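Local atomic coordinates of defective in germ line development protein 3, isoform a (Caenorhabditis elegans, PDB entry 3N89), a protein that probably binds RNA, packs its four KH domains into one globular platform and acts in germline development. Residues I25-E35 / L259-K268. Numbering follows the deposited sequence.
Sequences INPTRVTLNME and LPISMCFNIK
N33 and S262 form a hydrogen-bonded antiparallel pair, and their side chains repeat the link: N33 ND2 donates to S262 OG at 2.8 Å, an almost straight bond (163°) close to the amide plane. With N33 CG anti to its carbonyl carbon and beside its backbone N (chi1 -55°), the amide is carried toward S262. In the backbone, N33 N gives S262 O a 2.8 Å bond, and T31 and C264 exchange bonds both ways.

On the other face apolar groups meet. The L32 side chain crosses that of I261 at a slant, L32 CD1 3.8 Å from I261 CG1, and M34 lies alongside I261. V30 forks, CG2 reaching CG of M263 at 3.6 Å and CG1 lying alongside CB of F265, the two pointing the same way.

Strands 29-35 and 260-268 belong to the fragment's first and fourth KH domains, and their pairing joins the two sheets into one of seven antiparallel strands. Helices 90-102 and 325-335 cover the L32/M263 face; Y332 meets the F265 ring edge-to-face. Within the turn from N26 to R29, P27 crosses I267 at about a right angle, CG to CD1 3.6 Å; before it, I25 CD1 rests on CG of K268.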
ATOM      1  N   ILE A  25     -11.248   9.429 -24.771  1.00 30.04           N
ATOM      2  CA  ILE A  25     -11.567   9.889 -23.426  1.00 29.13           C
ATOM      3  C   ILE A  25     -12.555   8.832 -22.926  1.00 27.95           C
ATOM      4  O   ILE A  25     -13.767   9.041 -22.940  1.00 26.65           O
ATOM      5  CB  ILE A  25     -12.248  11.270 -23.458  1.00 30.09           C
ATOM      6  CG1 ILE A  25     -11.392  12.251 -24.256  1.00 29.39           C
ATOM      7  CG2 ILE A  25     -12.431  11.803 -22.040  1.00 30.10           C
ATOM      8  CD1 ILE A  25     -12.047  13.611 -24.448  1.00 31.15           C
ATOM      9  N   ASN A  26     -12.009   7.689 -22.517  1.00 27.52           N
ATOM     10  CA  ASN A  26     -12.785   6.539 -22.047  1.00 26.20           C
ATOM     11  C   ASN A  26     -12.685   6.371 -20.529  1.00 25.76           C
ATOM     12  O   ASN A  26     -11.625   6.030 -19.997  1.00 24.65           O
ATOM     13  CB  ASN A  26     -12.257   5.276 -22.735  1.00 27.71           C
ATOM     14  CG  ASN A  26     -13.059   4.038 -22.398  1.00 27.84           C
ATOM     15  OD1 ASN A  26     -13.802   4.007 -21.416  1.00 29.87           O
ATOM     16  ND2 ASN A  26     -12.899   3.000 -23.210  1.00 27.22           N
ATOM     17  N   PRO A  27     -13.799   6.592 -19.815  1.00 25.95           N
ATOM     18  CA  PRO A  27     -13.856   6.475 -18.354  1.00 25.01           C
ATOM     19  C   PRO A  27     -13.383   5.128 -17.797  1.00 24.24           C
ATOM     20  O   PRO A  27     -12.893   5.064 -16.667  1.00 24.43           O
ATOM     21  CB  PRO A  27     -15.329   6.720 -18.050  1.00 26.32           C
ATOM     22  CG  PRO A  27     -15.767   7.627 -19.150  1.00 27.00           C
ATOM     23  CD  PRO A  27     -15.114   6.986 -20.353  1.00 26.33           C
ATOM     24  N   THR A  28     -13.524   4.062 -18.586  1.00 20.93           N
ATOM     25  CA  THR A  28     -13.120   2.730 -18.150  1.00 19.85           C
ATOM     26  C   THR A  28     -11.615   2.555 -18.209  1.00 20.06           C
ATOM     27  O   THR A  28     -11.089   1.502 -17.845  1.00 20.69           O
ATOM     28  CB  THR A  28     -13.754   1.623 -19.022  1.00 21.47           C
ATOM     29  OG1 THR A  28     -12.971   1.433 -20.208  1.00 18.67           O
ATOM     30  CG2 THR A  28     -15.174   2.005 -19.413  1.00 20.51           C
ATOM     31  N   ARG A  29     -10.931   3.587 -18.687  1.00 20.86           N
ATOM     32  CA  ARG A  29      -9.479   3.580 -18.792  1.00 21.17           C
ATOM     33  C   ARG A  29      -8.995   4.428 -17.633  1.00 20.80           C
ATOM     34  O   ARG A  29      -9.077   5.655 -17.674  1.00 20.15           O
ATOM     35  CB  ARG A  29      -9.045   4.208 -20.113  1.00 22.34           C
ATOM     36  CG  ARG A  29      -9.668   3.559 -21.337  1.00 23.65           C
ATOM     37  CD  ARG A  29      -9.254   2.109 -21.464  1.00 21.47           C
ATOM     38  NE  ARG A  29      -7.808   1.978 -21.575  1.00 22.39           N
ATOM     39  CZ  ARG A  29      -7.184   0.823 -21.773  1.00 23.73           C
ATOM     40  NH1 ARG A  29      -7.891  -0.296 -21.884  1.00 23.66           N
ATOM     41  NH2 ARG A  29      -5.858   0.784 -21.851  1.00 21.33           N
ATOM     42  N   VAL A  30      -8.477   3.783 -16.596  1.00 21.81           N
ATOM     43  CA  VAL A  30      -8.050   4.530 -15.425  1.00 23.57           C
ATOM     44  C   VAL A  30      -6.715   4.077 -14.863  1.00 24.77           C
ATOM     45  O   VAL A  30      -6.234   2.996 -15.185  1.00 24.90           O
ATOM     46  CB  VAL A  30      -9.106   4.403 -14.298  1.00 21.59           C
ATOM     47  CG1 VAL A  30     -10.501   4.641 -14.853  1.00 20.03           C
ATOM     48  CG2 VAL A  30      -9.028   3.024 -13.670  1.00 21.05           C
ATOM     49  N   THR A  31      -6.137   4.920 -14.010  1.00 26.85           N
ATOM     50  CA  THR A  31      -4.877   4.620 -13.337  1.00 29.50           C
ATOM     51  C   THR A  31      -5.144   4.515 -11.834  1.00 28.96           C
ATOM     52  O   THR A  31      -5.826   5.368 -11.260  1.00 31.81           O
ATOM     53  CB  THR A  31      -3.831   5.739 -13.540  1.00 31.27           C
ATOM     54  OG1 THR A  31      -3.407   5.767 -14.910  1.00 33.97           O
ATOM     55  CG2 THR A  31      -2.618   5.500 -12.642  1.00 31.42           C
ATOM     56  N   LEU A  32      -4.628   3.468 -11.201  1.00 25.47           N
ATOM     57  CA  LEU A  32      -4.791   3.312  -9.759  1.00 23.18           C
ATOM     58  C   LEU A  32      -3.454   3.672  -9.099  1.00 22.30           C
ATOM     59  O   LEU A  32      -2.381   3.384  -9.641  1.00 21.91           O
ATOM     60  CB  LEU A  32      -5.188   1.874  -9.404  1.00 22.99           C
ATOM     61  CG  LEU A  32      -5.364   1.584  -7.906  1.00 22.46           C
ATOM     62  CD1 LEU A  32      -6.416   2.520  -7.308  1.00 20.19           C
ATOM     63  CD2 LEU A  32      -5.767   0.130  -7.710  1.00 19.18           C
ATOM     64  N   ASN A  33      -3.521   4.316  -7.938  1.00 20.32           N
ATOM     65  CA  ASN A  33      -2.318   4.730  -7.221  1.00 17.54           C
ATOM     66  C   ASN A  33      -2.276   4.099  -5.849  1.00 18.54           C
ATOM     67  O   ASN A  33      -3.250   4.155  -5.103  1.00 17.86           O
ATOM     68  CB  ASN A  33      -2.280   6.249  -7.062  1.00 16.49           C
ATOM     69  CG  ASN A  33      -2.393   6.976  -8.380  1.00 14.10           C
ATOM     70  OD1 ASN A  33      -1.543   6.819  -9.262  1.00 15.62           O
ATOM     71  ND2 ASN A  33      -3.444   7.775  -8.527  1.00 11.35           N
ATOM     72  N   MET A  34      -1.140   3.498  -5.516  1.00 20.06           N
ATOM     73  CA  MET A  34      -0.985   2.859  -4.222  1.00 21.84           C
ATOM     74  C   MET A  34       0.424   3.096  -3.715  1.00 22.20           C
ATOM     75  O   MET A  34       1.310   3.477  -4.474  1.00 21.19           O
ATOM     76  CB  MET A  34      -1.256   1.355  -4.331  1.00 24.55           C
ATOM     77  CG  MET A  34      -2.703   0.989  -4.628  1.00 25.72           C
ATOM     78  SD  MET A  34      -2.853  -0.752  -5.123  1.00 30.00           S
ATOM     79  CE  MET A  34      -2.419  -1.575  -3.565  1.00 29.70           C
ATOM     80  N   GLU A  35       0.619   2.880  -2.418  1.00 24.29           N
ATOM     81  CA  GLU A  35       1.922   3.058  -1.802  1.00 24.90           C
ATOM     82  C   GLU A  35       2.568   1.700  -1.544  1.00 24.94           C
ATOM     83  O   GLU A  35       1.944   0.803  -0.969  1.00 25.46           O
ATOM     84  CB  GLU A  35       1.776   3.839  -0.497  1.00 24.99           C
ATOM     85  CG  GLU A  35       2.031   5.338  -0.628  1.00 27.43           C
ATOM     86  CD  GLU A  35       1.078   6.039  -1.583  1.00 29.67           C
ATOM     87  OE1 GLU A  35       1.283   7.245  -1.838  1.00 31.57           O
ATOM     88  OE2 GLU A  35       0.123   5.401  -2.077  1.00 31.03           O
ATOM     89  N   LEU A 259      -2.953   3.161   4.462  1.00 21.45           N
ATOM     90  CA  LEU A 259      -2.296   3.748   3.299  1.00 20.45           C
ATOM     91  C   LEU A 259      -3.329   4.341   2.356  1.00 20.61           C
ATOM     92  O   LEU A 259      -4.338   3.705   2.063  1.00 21.72           O
ATOM     93  CB  LEU A 259      -1.491   2.681   2.551  1.00 18.08           C
ATOM     94  CG  LEU A 259      -0.147   2.285   3.147  1.00 16.36           C
ATOM     95  CD1 LEU A 259       0.404   1.108   2.384  1.00 15.07           C
ATOM     96  CD2 LEU A 259       0.816   3.475   3.085  1.00 14.94           C
ATOM     97  N   PRO A 260      -3.092   5.567   1.864  1.00 21.53           N
ATOM     98  CA  PRO A 260      -4.031   6.214   0.946  1.00 21.85           C
ATOM     99  C   PRO A 260      -4.057   5.524  -0.411  1.00 22.07           C
ATOM    100  O   PRO A 260      -3.098   4.860  -0.796  1.00 21.35           O
ATOM    101  CB  PRO A 260      -3.497   7.644   0.863  1.00 22.27           C
ATOM    102  CG  PRO A 260      -2.026   7.451   0.989  1.00 21.51           C
ATOM    103  CD  PRO A 260      -1.932   6.443   2.126  1.00 23.07           C
ATOM    104  N   ILE A 261      -5.159   5.699  -1.132  1.00 22.08           N
ATOM    105  CA  ILE A 261      -5.333   5.085  -2.440  1.00 22.91           C
ATOM    106  C   ILE A 261      -6.169   6.043  -3.284  1.00 22.83           C
ATOM    107  O   ILE A 261      -6.985   6.790  -2.746  1.00 22.93           O
ATOM    108  CB  ILE A 261      -6.075   3.724  -2.295  1.00 25.58           C
ATOM    109  CG1 ILE A 261      -5.866   2.861  -3.535  1.00 24.71           C
ATOM    110  CG2 ILE A 261      -7.578   3.956  -2.079  1.00 20.95           C
ATOM    111  CD1 ILE A 261      -6.271   1.419  -3.310  1.00 27.73           C
ATOM    112  N   SER A 262      -5.970   6.032  -4.597  1.00 24.03           N
ATOM    113  CA  SER A 262      -6.739   6.915  -5.466  1.00 25.18           C
ATOM    114  C   SER A 262      -6.760   6.383  -6.879  1.00 24.97           C
ATOM    115  O   SER A 262      -5.848   5.671  -7.294  1.00 24.38           O
ATOM    116  CB  SER A 262      -6.144   8.323  -5.473  1.00 26.57           C
ATOM    117  OG  SER A 262      -4.921   8.343  -6.182  1.00 29.58           O
ATOM    118  N   MET A 263      -7.804   6.741  -7.621  1.00 25.20           N
ATOM    119  CA  MET A 263      -7.948   6.292  -8.997  1.00 25.11           C
ATOM    120  C   MET A 263      -8.286   7.472  -9.891  1.00 24.41           C
ATOM    121  O   MET A 263      -9.253   8.188  -9.633  1.00 23.31           O
ATOM    122  CB  MET A 263      -9.053   5.250  -9.072  1.00 25.96           C
ATOM    123  CG  MET A 263      -9.156   4.555 -10.397  1.00 28.55           C
ATOM    124  SD  MET A 263     -10.393   3.271 -10.282  1.00 31.22           S
ATOM    125  CE  MET A 263     -11.880   4.244 -10.370  1.00 28.09           C
ATOM    126  N   CYS A 264      -7.496   7.673 -10.940  1.00 22.90           N
ATOM    127  CA  CYS A 264      -7.730   8.782 -11.853  1.00 23.86           C
ATOM    128  C   CYS A 264      -8.315   8.346 -13.199  1.00 23.05           C
ATOM    129  O   CYS A 264      -8.215   7.182 -13.598  1.00 22.72           O
ATOM    130  CB  CYS A 264      -6.422   9.546 -12.084  1.00 24.26           C
ATOM    131  SG  CYS A 264      -5.603  10.113 -10.563  1.00 37.62           S
ATOM    132  N   PHE A 265      -8.935   9.302 -13.884  1.00 22.31           N
ATOM    133  CA  PHE A 265      -9.528   9.082 -15.201  1.00 22.35           C
ATOM    134  C   PHE A 265     -10.173  10.360 -15.719  1.00 23.16           C
ATOM    135  O   PHE A 265     -10.452  11.282 -14.948  1.00 22.53           O
ATOM    136  CB  PHE A 265     -10.586   7.970 -15.173  1.00 19.73           C
ATOM    137  CG  PHE A 265     -11.745   8.246 -14.256  1.00 17.96           C
ATOM    138  CD1 PHE A 265     -11.627   8.055 -12.883  1.00 19.70           C
ATOM    139  CD2 PHE A 265     -12.962   8.685 -14.763  1.00 17.91           C
ATOM    140  CE1 PHE A 265     -12.709   8.294 -12.028  1.00 17.59           C
ATOM    141  CE2 PHE A 265     -14.053   8.927 -13.915  1.00 15.35           C
ATOM    142  CZ  PHE A 265     -13.921   8.730 -12.547  1.00 16.27           C
ATOM    143  N   ASN A 266     -10.392  10.408 -17.031  1.00 22.43           N
ATOM    144  CA  ASN A 266     -11.024  11.560 -17.670  1.00 21.91           C
ATOM    145  C   ASN A 266     -12.431  11.160 -18.098  1.00 19.88           C
ATOM    146  O   ASN A 266     -12.709   9.983 -18.292  1.00 19.35           O
ATOM    147  CB  ASN A 266     -10.216  11.999 -18.894  1.00 22.39           C
ATOM    148  CG  ASN A 266      -8.765  12.310 -18.558  1.00 24.75           C
ATOM    149  OD1 ASN A 266      -8.452  12.749 -17.455  1.00 26.01           O
ATOM    150  ND2 ASN A 266      -7.875  12.097 -19.522  1.00 25.89           N
ATOM    151  N   ILE A 267     -13.327  12.122 -18.251  1.00 19.65           N
ATOM    152  CA  ILE A 267     -14.674  11.766 -18.659  1.00 20.98           C
ATOM    153  C   ILE A 267     -15.427  12.876 -19.388  1.00 23.27           C
ATOM    154  O   ILE A 267     -15.604  13.973 -18.858  1.00 23.32           O
ATOM    155  CB  ILE A 267     -15.497  11.277 -17.434  1.00 19.93           C
ATOM    156  CG1 ILE A 267     -16.867  10.783 -17.892  1.00 18.83           C
ATOM    157  CG2 ILE A 267     -15.631  12.380 -16.398  1.00 17.33           C
ATOM    158  CD1 ILE A 267     -17.501   9.816 -16.928  1.00 20.72           C
ATOM    159  N   LYS A 268     -15.848  12.586 -20.619  1.00 25.35           N
ATOM    160  CA  LYS A 268     -16.598  13.551 -21.418  1.00 26.99           C
ATOM    161  C   LYS A 268     -17.881  13.885 -20.668  1.00 28.36           C
ATOM    162  O   LYS A 268     -18.541  12.993 -20.134  1.00 26.32           O
ATOM    163  CB  LYS A 268     -16.933  12.968 -22.799  1.00 27.45           C
ATOM    164  CG  LYS A 268     -15.971  13.375 -23.920  1.00 26.96           C
ATOM    165  CD  LYS A 268     -16.304  12.687 -25.235  1.00 26.94           C
ATOM    166  CE  LYS A 268     -15.996  11.190 -25.166  1.00 32.47           C
ATOM    167  NZ  LYS A 268     -16.300  10.437 -26.429  1.00 28.90           N
TER